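Local atomic coordinates of putative Phosphoglycerate mutase (Plasmodium falciparum, PDB entry 3EOZ), a protein that probably acts as a protein serine/threonine phosphatase of the phosphoglycerate mutase family, through the histidine phosphatase domain that makes up this chain. Residues K133-Y138 with C164-I169; D99-E104 with N128-K133; Q52-G57 with S88-D93. All coordinates share one frame; numbering follows the deposited sequence.

Followed from the N terminus, the three contacts close one after another, and none nests in or crosses another. Contact 3 (52-57 with 88-93) comes first: it folds the loop behind helix 78-88 back onto helix 49-64, enclosing strand 68-74 and nearly all of helix 78-88. Contact 2 (99-104 with 128-133) then ties the loop after edge strand 95-98 to the long helix 114-139. Contact 1 (133-138 with 164-169) follows on the same helix, sharing Lys133 with contact 2, and encloses strand 148-154 and most of helix 156-166. The centres of contacts 1 and 2 are about 11 Å apart and the two touch; contact 3 lies on the opposite side of the chain's centre, its centre about 25 Å from that of contact 1.

Contact 1 of 3, residues K133-Y138 with C164-I169; sequences KAYETY and CRALQI. With PO4 (phosphate ion), chain D.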
loop_
_atom_site.group_PDB
_atom_site.type_symbol
_atom_site.label_atom_id
_atom_site.label_comp_id
_atom_site.label_asym_id
_atom_site.label_seq_id
_atom_site.Cartn_x
_atom_site.Cartn_y
_atom_site.Cartn_z
ATOM N N LYS B 133 -0.278 -26.117 2.554
ATOM C CA LYS B 133 0.059 -27.154 1.612
ATOM C C LYS B 133 0.047 -26.615 0.172
ATOM O O LYS B 133 0.945 -26.917 -0.589
ATOM C CB LYS B 133 -0.903 -28.338 1.771
ATOM C CG LYS B 133 -0.612 -29.537 0.842
ATOM C CD LYS B 133 0.842 -29.987 0.912
ATOM C CE LYS B 133 1.101 -31.289 0.140
ATOM N NZ LYS B 133 1.121 -31.093 -1.330
ATOM N N ALA B 134 -0.957 -25.823 -0.183
ATOM C CA ALA B 134 -1.006 -25.212 -1.504
ATOM C C ALA B 134 0.146 -24.230 -1.702
ATOM O O ALA B 134 0.757 -24.181 -2.780
ATOM C CB ALA B 134 -2.333 -24.496 -1.724
ATOM N N TYR B 135 0.430 -23.439 -0.667
ATOM C CA TYR B 135 1.498 -22.451 -0.740
ATOM C C TYR B 135 2.815 -23.128 -1.085
ATOM O O TYR B 135 3.537 -22.684 -1.955
ATOM C CB TYR B 135 1.631 -21.680 0.589
ATOM C CG TYR B 135 2.753 -20.675 0.558
ATOM C CD1 TYR B 135 2.649 -19.526 -0.213
ATOM C CD2 TYR B 135 3.932 -20.895 1.265
ATOM C CE1 TYR B 135 3.694 -18.603 -0.263
ATOM C CE2 TYR B 135 4.982 -19.983 1.222
ATOM C CZ TYR B 135 4.860 -18.842 0.459
ATOM O OH TYR B 135 5.886 -17.936 0.398
ATOM N N GLU B 136 3.117 -24.217 -0.394
ATOM C CA GLU B 136 4.326 -24.995 -0.679
ATOM C C GLU B 136 4.298 -25.666 -2.048
ATOM O O GLU B 136 5.331 -25.756 -2.708
ATOM C CB GLU B 136 4.527 -26.053 0.384
ATOM C CG GLU B 136 4.755 -25.444 1.759
ATOM C CD GLU B 136 5.072 -26.464 2.823
ATOM O OE1 GLU B 136 4.899 -27.677 2.569
ATOM O OE2 GLU B 136 5.502 -26.043 3.921
ATOM N N THR B 137 3.132 -26.165 -2.453
ATOM C CA THR B 137 3.015 -26.782 -3.744
ATOM C C THR B 137 3.417 -25.774 -4.813
ATOM O O THR B 137 4.287 -26.053 -5.625
ATOM C CB THR B 137 1.603 -27.254 -4.030
ATOM O OG1 THR B 137 1.241 -28.266 -3.092
ATOM C CG2 THR B 137 1.485 -27.775 -5.503
ATOM N N TYR B 138 2.820 -24.590 -4.774
ATOM C CA TYR B 138 2.948 -23.659 -5.874
ATOM C C TYR B 138 4.133 -22.729 -5.710
ATOM O O TYR B 138 4.650 -22.218 -6.703
ATOM C CB TYR B 138 1.625 -22.917 -6.081
ATOM C CG TYR B 138 0.482 -23.883 -6.344
ATOM C CD1 TYR B 138 0.396 -24.575 -7.555
ATOM C CD2 TYR B 138 -0.481 -24.131 -5.382
ATOM C CE1 TYR B 138 -0.642 -25.483 -7.806
ATOM C CE2 TYR B 138 -1.515 -25.028 -5.611
ATOM C CZ TYR B 138 -1.596 -25.706 -6.839
ATOM O OH TYR B 138 -2.623 -26.599 -7.075
ATOM N N CYS B 164 0.882 -12.028 0.655
ATOM C CA CYS B 164 1.286 -11.513 1.974
ATOM C C CYS B 164 2.470 -12.323 2.494
ATOM O O CYS B 164 3.458 -11.774 3.012
ATOM C CB CYS B 164 0.131 -11.544 2.996
ATOM S SG CYS B 164 -1.091 -10.239 2.751
ATOM N N ARG B 165 2.365 -13.635 2.323
ATOM C CA ARG B 165 3.385 -14.548 2.803
ATOM C C ARG B 165 4.658 -14.499 1.926
ATOM O O ARG B 165 5.754 -14.280 2.437
ATOM C CB ARG B 165 2.797 -15.947 2.894
ATOM C CG ARG B 165 3.773 -16.952 3.374
ATOM C CD ARG B 165 3.118 -18.278 3.741
ATOM N NE ARG B 165 4.172 -19.234 4.100
ATOM C CZ ARG B 165 3.964 -20.495 4.443
ATOM N NH1 ARG B 165 2.732 -20.986 4.480
ATOM N NH2 ARG B 165 4.997 -21.272 4.721
ATOM N N ALA B 166 4.518 -14.630 0.610
ATOM C CA ALA B 166 5.701 -14.659 -0.270
ATOM C C ALA B 166 6.474 -13.346 -0.264
ATOM O O ALA B 166 7.708 -13.332 -0.333
ATOM C CB ALA B 166 5.299 -15.040 -1.736
ATOM N N LEU B 167 5.751 -12.231 -0.217
ATOM C CA LEU B 167 6.395 -10.923 -0.326
ATOM C C LEU B 167 6.606 -10.280 1.042
ATOM O O LEU B 167 7.149 -9.185 1.131
ATOM C CB LEU B 167 5.607 -10.010 -1.252
ATOM C CG LEU B 167 5.362 -10.604 -2.637
ATOM C CD1 LEU B 167 4.493 -9.685 -3.421
ATOM C CD2 LEU B 167 6.683 -10.880 -3.377
ATOM N N GLN B 168 6.224 -10.987 2.101
ATOM C CA GLN B 168 6.369 -10.461 3.475
ATOM C C GLN B 168 5.755 -9.089 3.592
ATOM O O GLN B 168 6.407 -8.158 4.026
ATOM C CB GLN B 168 7.841 -10.372 3.871
ATOM C CG GLN B 168 8.649 -11.636 3.650
ATOM C CD GLN B 168 10.130 -11.370 3.849
ATOM O OE1 GLN B 168 10.592 -11.204 4.987
ATOM N NE2 GLN B 168 10.884 -11.304 2.740
ATOM N N ILE B 169 4.515 -8.961 3.152
ATOM C CA ILE B 169 3.856 -7.676 3.111
ATOM C C ILE B 169 3.550 -7.210 4.523
ATOM O O ILE B 169 3.045 -7.978 5.329
ATOM C CB ILE B 169 2.512 -7.756 2.369
ATOM C CG1 ILE B 169 2.756 -8.082 0.867
ATOM C CG2 ILE B 169 1.723 -6.464 2.611
ATOM C CD1 ILE B 169 1.473 -8.289 0.026
HETATM P P PO4 D . 7.920 -18.326 3.676
HETATM O O1 PO4 D . 8.937 -17.505 4.442
HETATM O O2 PO4 D . 8.050 -18.038 2.189
HETATM O O3 PO4 D . 8.199 -19.784 3.930
HETATM O O4 PO4 D . 6.545 -18.018 4.227
#
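Helix-helix packing in the histidine phosphatase domain sets Tyr135 of helix 114-139 against Arg165 and Ala166 in the last turn of helix 156-166, which ends in a Schellman motif with Gln168 at positive phi and Ile169 N bonded to Cys164 O at 3.0 Å. The extended Arg165 side chain passes over one face of the phenol ring in a CH-pi contact, with Arg165 CD 3.6 Å from the Tyr135 ring centroid and 14° off the normal. Beyond CD the guanidinium continues over the same ring, its plane turned by 25°, and Arg165 NE comes to 3.1 Å from Tyr135 CE2. The Tyr135 ring swings opposite its own amide nitrogen and so reaches across to helix 156-166. There Tyr135 OH lies 3.3 Å from Ala166 CA, the small alanine letting the phenol sit close to the backbone.

Both polar ends meet a phosphate ion, probably from the crystallisation liquor. Arg165 NE donates a nearly straight bond to PO4 O4 (2.7 Å, 166°), and Tyr135 OH donates to PO4 O2 at 2.8 Å. Arg165 NH1 is hydrogen-bonded to Asn132 OD1 and Tyr161 OH, which together with the NE bond should restrain the guanidinium's rotation. The arrangement is a CH-pi packed tyrosine-arginine pair joining two helices of the histidine phosphatase fold.

Contact 2 of 3, residues D99-E104 with N128-K133; sequences DPNLNE and NKRINK
A chi1 of -74° turns the Asn101 amide away from its own carbonyl and carries it across to Arg130 and Lys133, one turn apart on helix 114-139. Asn101 stands in an Asx turn that leads into a short 3-10 segment, 100-102, in the loop after strand 95-98. Pro100 suits the first position of that segment, since its ring holds phi near the value the turn needs and it has no N-H left to satisfy.

No hydrogen bond crosses the contact; the grip is van der Waals. Asn101 OD1 rests against the aliphatic start of Arg130, 3.5 Å from Arg130 CG, and the two side chains cross at about a right angle with amide and guanidinium planes 41° apart. On its other branch the amide nitrogen, Asn101 ND2, sits 3.3 Å from Lys133 CG. Asparagine suits the place because its short amide sets OD1 and ND2 against two residues one turn apart. Asn101 CB lies 3.6 Å from Arg130 O, and the backbones come as near as 5.0 Å between Asn101 CA and Arg130 CA. The side chains of Arg130 and Lys133 meet the amide with methylenes. The arginine chain bends at chi3 and takes its charge away from the loop, to a salt bridge with Glu126.

At the backbone, Ile131 CD1 comes to 4.2 Å from Asn101 O, while the isoleucine side chain also packs on Val158 and Tyr161 of helix 156-166. Leu102 points the other way, onto Phe162 and Tyr138. The loop keeps its shape from within: Leu102 N bonds Asp99 O at 2.9 Å, and Asp99 OD1, met from above its carboxylate plane, takes the Asn101 N-H at 2.8 Å with a bent angle of 139°.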
loop_
_atom_site.group_PDB
_atom_site.type_symbol
_atom_site.label_atom_id
_atom_site.label_comp_id
_atom_site.label_asym_id
_atom_site.label_seq_id
_atom_site.Cartn_x
_atom_site.Cartn_y
_atom_site.Cartn_z
ATOM N N ASP B 99 -7.443 -28.756 -7.519
ATOM C CA ASP B 99 -6.723 -28.841 -6.250
ATOM C C ASP B 99 -7.639 -28.298 -5.168
ATOM O O ASP B 99 -7.785 -27.089 -5.033
ATOM C CB ASP B 99 -5.416 -28.042 -6.295
ATOM C CG ASP B 99 -4.587 -28.182 -5.021
ATOM O OD1 ASP B 99 -5.089 -28.784 -4.052
ATOM O OD2 ASP B 99 -3.427 -27.687 -4.989
ATOM N N PRO B 100 -8.280 -29.195 -4.401
ATOM C CA PRO B 100 -9.125 -28.744 -3.296
ATOM C C PRO B 100 -8.396 -27.885 -2.244
ATOM O O PRO B 100 -9.053 -27.158 -1.503
ATOM C CB PRO B 100 -9.635 -30.057 -2.666
ATOM C CG PRO B 100 -8.853 -31.125 -3.241
ATOM C CD PRO B 100 -8.317 -30.659 -4.552
ATOM N N ASN B 101 -7.066 -27.976 -2.184
ATOM C CA ASN B 101 -6.256 -27.092 -1.328
ATOM C C ASN B 101 -6.326 -25.595 -1.708
ATOM O O ASN B 101 -6.064 -24.745 -0.857
ATOM C CB ASN B 101 -4.797 -27.565 -1.283
ATOM C CG ASN B 101 -4.610 -28.816 -0.439
ATOM O OD1 ASN B 101 -5.405 -29.097 0.459
ATOM N ND2 ASN B 101 -3.529 -29.539 -0.687
ATOM N N LEU B 102 -6.699 -25.295 -2.964
ATOM C CA LEU B 102 -6.966 -23.932 -3.433
ATOM C C LEU B 102 -8.351 -23.393 -3.043
ATOM O O LEU B 102 -8.681 -22.251 -3.359
ATOM C CB LEU B 102 -6.832 -23.856 -4.966
ATOM C CG LEU B 102 -5.442 -23.931 -5.600
ATOM C CD1 LEU B 102 -5.569 -23.994 -7.085
ATOM C CD2 LEU B 102 -4.540 -22.741 -5.191
ATOM N N ASN B 103 -9.165 -24.201 -2.371
ATOM C CA ASN B 103 -10.494 -23.759 -1.927
ATOM C C ASN B 103 -10.433 -22.565 -0.999
ATOM O O ASN B 103 -9.670 -22.562 -0.034
ATOM C CB ASN B 103 -11.224 -24.874 -1.182
ATOM C CG ASN B 103 -11.761 -25.954 -2.105
ATOM O OD1 ASN B 103 -11.514 -25.956 -3.317
ATOM N ND2 ASN B 103 -12.507 -26.880 -1.531
ATOM N N GLU B 104 -11.270 -21.572 -1.283
ATOM C CA GLU B 104 -11.421 -20.373 -0.455
ATOM C C GLU B 104 -11.829 -20.667 0.972
ATOM O O GLU B 104 -11.512 -19.896 1.879
ATOM C CB GLU B 104 -12.516 -19.498 -1.042
ATOM C CG GLU B 104 -13.904 -20.130 -0.884
ATOM C CD GLU B 104 -14.892 -19.643 -1.901
ATOM O OE1 GLU B 104 -14.483 -19.464 -3.075
ATOM O OE2 GLU B 104 -16.080 -19.455 -1.524
ATOM N N ASN B 128 -5.891 -24.129 7.648
ATOM C CA ASN B 128 -4.509 -23.723 7.702
ATOM C C ASN B 128 -3.553 -24.726 7.060
ATOM O O ASN B 128 -2.704 -24.341 6.257
ATOM C CB ASN B 128 -4.099 -23.479 9.137
ATOM C CG ASN B 128 -3.359 -22.207 9.292
ATOM O OD1 ASN B 128 -2.147 -22.198 9.408
ATOM N ND2 ASN B 128 -4.084 -21.101 9.258
ATOM N N LYS B 129 -3.700 -26.004 7.406
ATOM C CA LYS B 129 -2.861 -27.036 6.800
ATOM C C LYS B 129 -3.055 -27.096 5.271
ATOM O O LYS B 129 -2.109 -27.339 4.533
ATOM C CB LYS B 129 -3.103 -28.403 7.427
ATOM N N ARG B 130 -4.274 -26.830 4.819
ATOM C CA ARG B 130 -4.604 -26.896 3.405
ATOM C C ARG B 130 -3.982 -25.773 2.600
ATOM O O ARG B 130 -3.336 -26.025 1.590
ATOM C CB ARG B 130 -6.120 -26.865 3.201
ATOM C CG ARG B 130 -6.817 -28.177 3.483
ATOM C CD ARG B 130 -8.307 -28.036 3.235
ATOM N NE ARG B 130 -9.080 -28.479 4.398
ATOM C CZ ARG B 130 -9.366 -29.753 4.701
ATOM N NH1 ARG B 130 -10.066 -30.027 5.802
ATOM N NH2 ARG B 130 -8.962 -30.761 3.927
ATOM N N ILE B 131 -4.202 -24.536 3.044
ATOM C CA ILE B 131 -3.640 -23.375 2.368
ATOM C C ILE B 131 -2.091 -23.379 2.434
ATOM O O ILE B 131 -1.403 -23.021 1.436
ATOM C CB ILE B 131 -4.266 -22.053 2.894
ATOM C CG1 ILE B 131 -3.983 -20.897 1.928
ATOM C CG2 ILE B 131 -3.775 -21.711 4.288
ATOM C CD1 ILE B 131 -4.614 -21.075 0.554
ATOM N N ASN B 132 -1.551 -23.818 3.573
ATOM C CA ASN B 132 -0.112 -23.993 3.705
ATOM C C ASN B 132 0.452 -25.019 2.724
ATOM O O ASN B 132 1.526 -24.820 2.167
ATOM C CB ASN B 132 0.289 -24.429 5.108
ATOM C CG ASN B 132 1.795 -24.461 5.283
ATOM O OD1 ASN B 132 2.422 -23.421 5.490
ATOM N ND2 ASN B 132 2.389 -25.648 5.181
ATOM N N LYS B 133 -0.278 -26.117 2.554
ATOM C CA LYS B 133 0.059 -27.154 1.612
ATOM C C LYS B 133 0.047 -26.615 0.172
ATOM O O LYS B 133 0.945 -26.917 -0.589
ATOM C CB LYS B 133 -0.903 -28.338 1.771
ATOM C CG LYS B 133 -0.612 -29.537 0.842
ATOM C CD LYS B 133 0.842 -29.987 0.912
ATOM C CE LYS B 133 1.101 -31.289 0.140
ATOM N NZ LYS B 133 1.121 -31.093 -1.330
#

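Contact 3 of 3, residues Q52-G57 with S88-D93; sequences QADITG and SKYFPD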
loop_
_atom_site.group_PDB
_atom_site.type_symbol
_atom_site.label_atom_id
_atom_site.label_comp_id
_atom_site.label_asym_id
_atom_site.label_seq_id
_atom_site.Cartn_x
_atom_site.Cartn_y
_atom_site.Cartn_z
ATOM N N GLN B 52 -14.041 -10.740 -18.057
ATOM C CA GLN B 52 -12.777 -10.600 -17.330
ATOM C C GLN B 52 -11.918 -11.790 -17.695
ATOM O O GLN B 52 -10.815 -11.638 -18.249
ATOM C CB GLN B 52 -12.955 -10.588 -15.794
ATOM C CG GLN B 52 -14.110 -9.786 -15.223
ATOM C CD GLN B 52 -13.893 -8.309 -15.316
ATOM O OE1 GLN B 52 -13.979 -7.598 -14.311
ATOM N NE2 GLN B 52 -13.604 -7.825 -16.523
ATOM N N ALA B 53 -12.467 -12.972 -17.400
ATOM C CA ALA B 53 -11.770 -14.237 -17.582
ATOM C C ALA B 53 -11.223 -14.317 -18.991
ATOM O O ALA B 53 -10.064 -14.688 -19.205
ATOM C CB ALA B 53 -12.702 -15.407 -17.294
ATOM N N ASP B 54 -12.050 -13.908 -19.944
ATOM C CA ASP B 54 -11.681 -14.006 -21.337
ATOM C C ASP B 54 -10.614 -13.001 -21.752
ATOM O O ASP B 54 -9.688 -13.357 -22.481
ATOM C CB ASP B 54 -12.914 -13.891 -22.231
ATOM C CG ASP B 54 -12.689 -14.524 -23.569
ATOM O OD1 ASP B 54 -13.056 -15.710 -23.735
ATOM O OD2 ASP B 54 -12.072 -13.850 -24.419
ATOM N N ILE B 55 -10.719 -11.757 -21.289
ATOM C CA ILE B 55 -9.641 -10.783 -21.531
ATOM C C ILE B 55 -8.340 -11.206 -20.845
ATOM O O ILE B 55 -7.258 -11.075 -21.428
ATOM C CB ILE B 55 -10.043 -9.330 -21.141
ATOM C CG1 ILE B 55 -10.651 -8.616 -22.352
ATOM C CG2 ILE B 55 -8.831 -8.525 -20.702
ATOM C CD1 ILE B 55 -9.685 -8.554 -23.593
ATOM N N THR B 56 -8.455 -11.724 -19.619
ATOM C CA THR B 56 -7.297 -12.297 -18.910
ATOM C C THR B 56 -6.626 -13.381 -19.745
ATOM O O THR B 56 -5.408 -13.355 -19.953
ATOM C CB THR B 56 -7.694 -12.941 -17.561
ATOM O OG1 THR B 56 -8.502 -12.039 -16.799
ATOM C CG2 THR B 56 -6.465 -13.321 -16.770
ATOM N N GLY B 57 -7.437 -14.339 -20.206
ATOM C CA GLY B 57 -6.962 -15.431 -21.064
ATOM C C GLY B 57 -6.206 -14.912 -22.269
ATOM O O GLY B 57 -5.112 -15.388 -22.578
ATOM N N SER B 88 -8.681 -22.046 -20.568
ATOM C CA SER B 88 -8.334 -23.216 -21.423
ATOM C C SER B 88 -8.277 -22.902 -22.908
ATOM O O SER B 88 -7.297 -23.209 -23.579
ATOM C CB SER B 88 -9.355 -24.350 -21.279
ATOM O OG SER B 88 -9.520 -24.736 -19.933
ATOM N N LYS B 89 -9.345 -22.292 -23.408
ATOM C CA LYS B 89 -9.434 -21.904 -24.816
ATOM C C LYS B 89 -8.128 -21.353 -25.373
ATOM O O LYS B 89 -7.793 -21.640 -26.518
ATOM C CB LYS B 89 -10.544 -20.870 -25.021
ATOM N N TYR B 90 -7.382 -20.583 -24.581
ATOM C CA TYR B 90 -6.166 -19.928 -25.090
ATOM C C TYR B 90 -4.926 -20.833 -25.012
ATOM O O TYR B 90 -3.881 -20.542 -25.607
ATOM C CB TYR B 90 -5.964 -18.583 -24.373
ATOM C CG TYR B 90 -7.154 -17.661 -24.579
ATOM C CD1 TYR B 90 -7.168 -16.728 -25.613
ATOM C CD2 TYR B 90 -8.282 -17.760 -23.779
ATOM C CE1 TYR B 90 -8.278 -15.906 -25.834
ATOM C CE2 TYR B 90 -9.385 -16.946 -23.983
ATOM C CZ TYR B 90 -9.380 -16.023 -25.013
ATOM O OH TYR B 90 -10.481 -15.218 -25.217
ATOM N N PHE B 91 -5.053 -21.932 -24.271
ATOM C CA PHE B 91 -3.999 -22.947 -24.156
ATOM C C PHE B 91 -4.670 -24.333 -24.260
ATOM O O PHE B 91 -4.865 -25.031 -23.246
ATOM C CB PHE B 91 -3.215 -22.797 -22.831
ATOM C CG PHE B 91 -2.722 -21.392 -22.556
ATOM C CD1 PHE B 91 -1.433 -21.010 -22.902
ATOM C CD2 PHE B 91 -3.550 -20.461 -21.944
ATOM C CE1 PHE B 91 -0.979 -19.716 -22.648
ATOM C CE2 PHE B 91 -3.107 -19.178 -21.691
ATOM C CZ PHE B 91 -1.819 -18.804 -22.046
ATOM N N PRO B 92 -5.040 -24.736 -25.494
ATOM C CA PRO B 92 -5.803 -25.981 -25.673
ATOM C C PRO B 92 -5.007 -27.226 -25.263
ATOM O O PRO B 92 -5.597 -28.209 -24.814
ATOM C CB PRO B 92 -6.110 -25.999 -27.176
ATOM C CG PRO B 92 -5.656 -24.648 -27.718
ATOM C CD PRO B 92 -4.603 -24.180 -26.792
ATOM N N ASP B 93 -3.680 -27.152 -25.380
ATOM C CA ASP B 93 -2.795 -28.250 -24.998
ATOM C C ASP B 93 -2.587 -28.411 -23.478
ATOM O O ASP B 93 -1.862 -29.310 -23.043
ATOM C CB ASP B 93 -1.430 -28.065 -25.677
#
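The ring of Tyr90 lies with one face against Gly57 of helix 49-64. Gly57 CA makes a CH-pi contact over the face, 4.2 Å from the Tyr90 ring centroid and 26° off its normal, and Gly57 C stands 3.7 Å above the Tyr90 ring plane, shifted toward the rim. Glycine suits this place because, without a side chain, it lets the phenol come down directly onto the helix backbone. A chi1 of -59° swings the ring to the side of the Tyr90 amide nitrogen, and Tyr90 CG is thereby laid 3.7 Å from Gly57 O.

As modelled, the hydroxyl end of the ring is directed at the carboxylate of Asp54, one helical turn before Gly57, with carboxylate and ring planes 72° apart. The modelled separation of Asp54 OD2 and Tyr90 OH is too short to be real, however, so the exact placing and orientation of this pair are doubtful.

Phe91 joins more loosely, with Phe91 CE2 4.4 Å from Gly57 O. Both aromatics are presented by a type I beta turn from Ser88 to Phe91, in which Phe91 N bonds Ser88 O at 2.7 Å.

Along helix 49-64, Tyr90 also touches Lys58 and Lys61, and Phe91 reaches Leu60 and Leu64. The turn thus packs on helix 49-64, which itself meets helix 78-88 through Ala53 and Asp54 on Ile86, shortly before the chain enters edge strand 95-98.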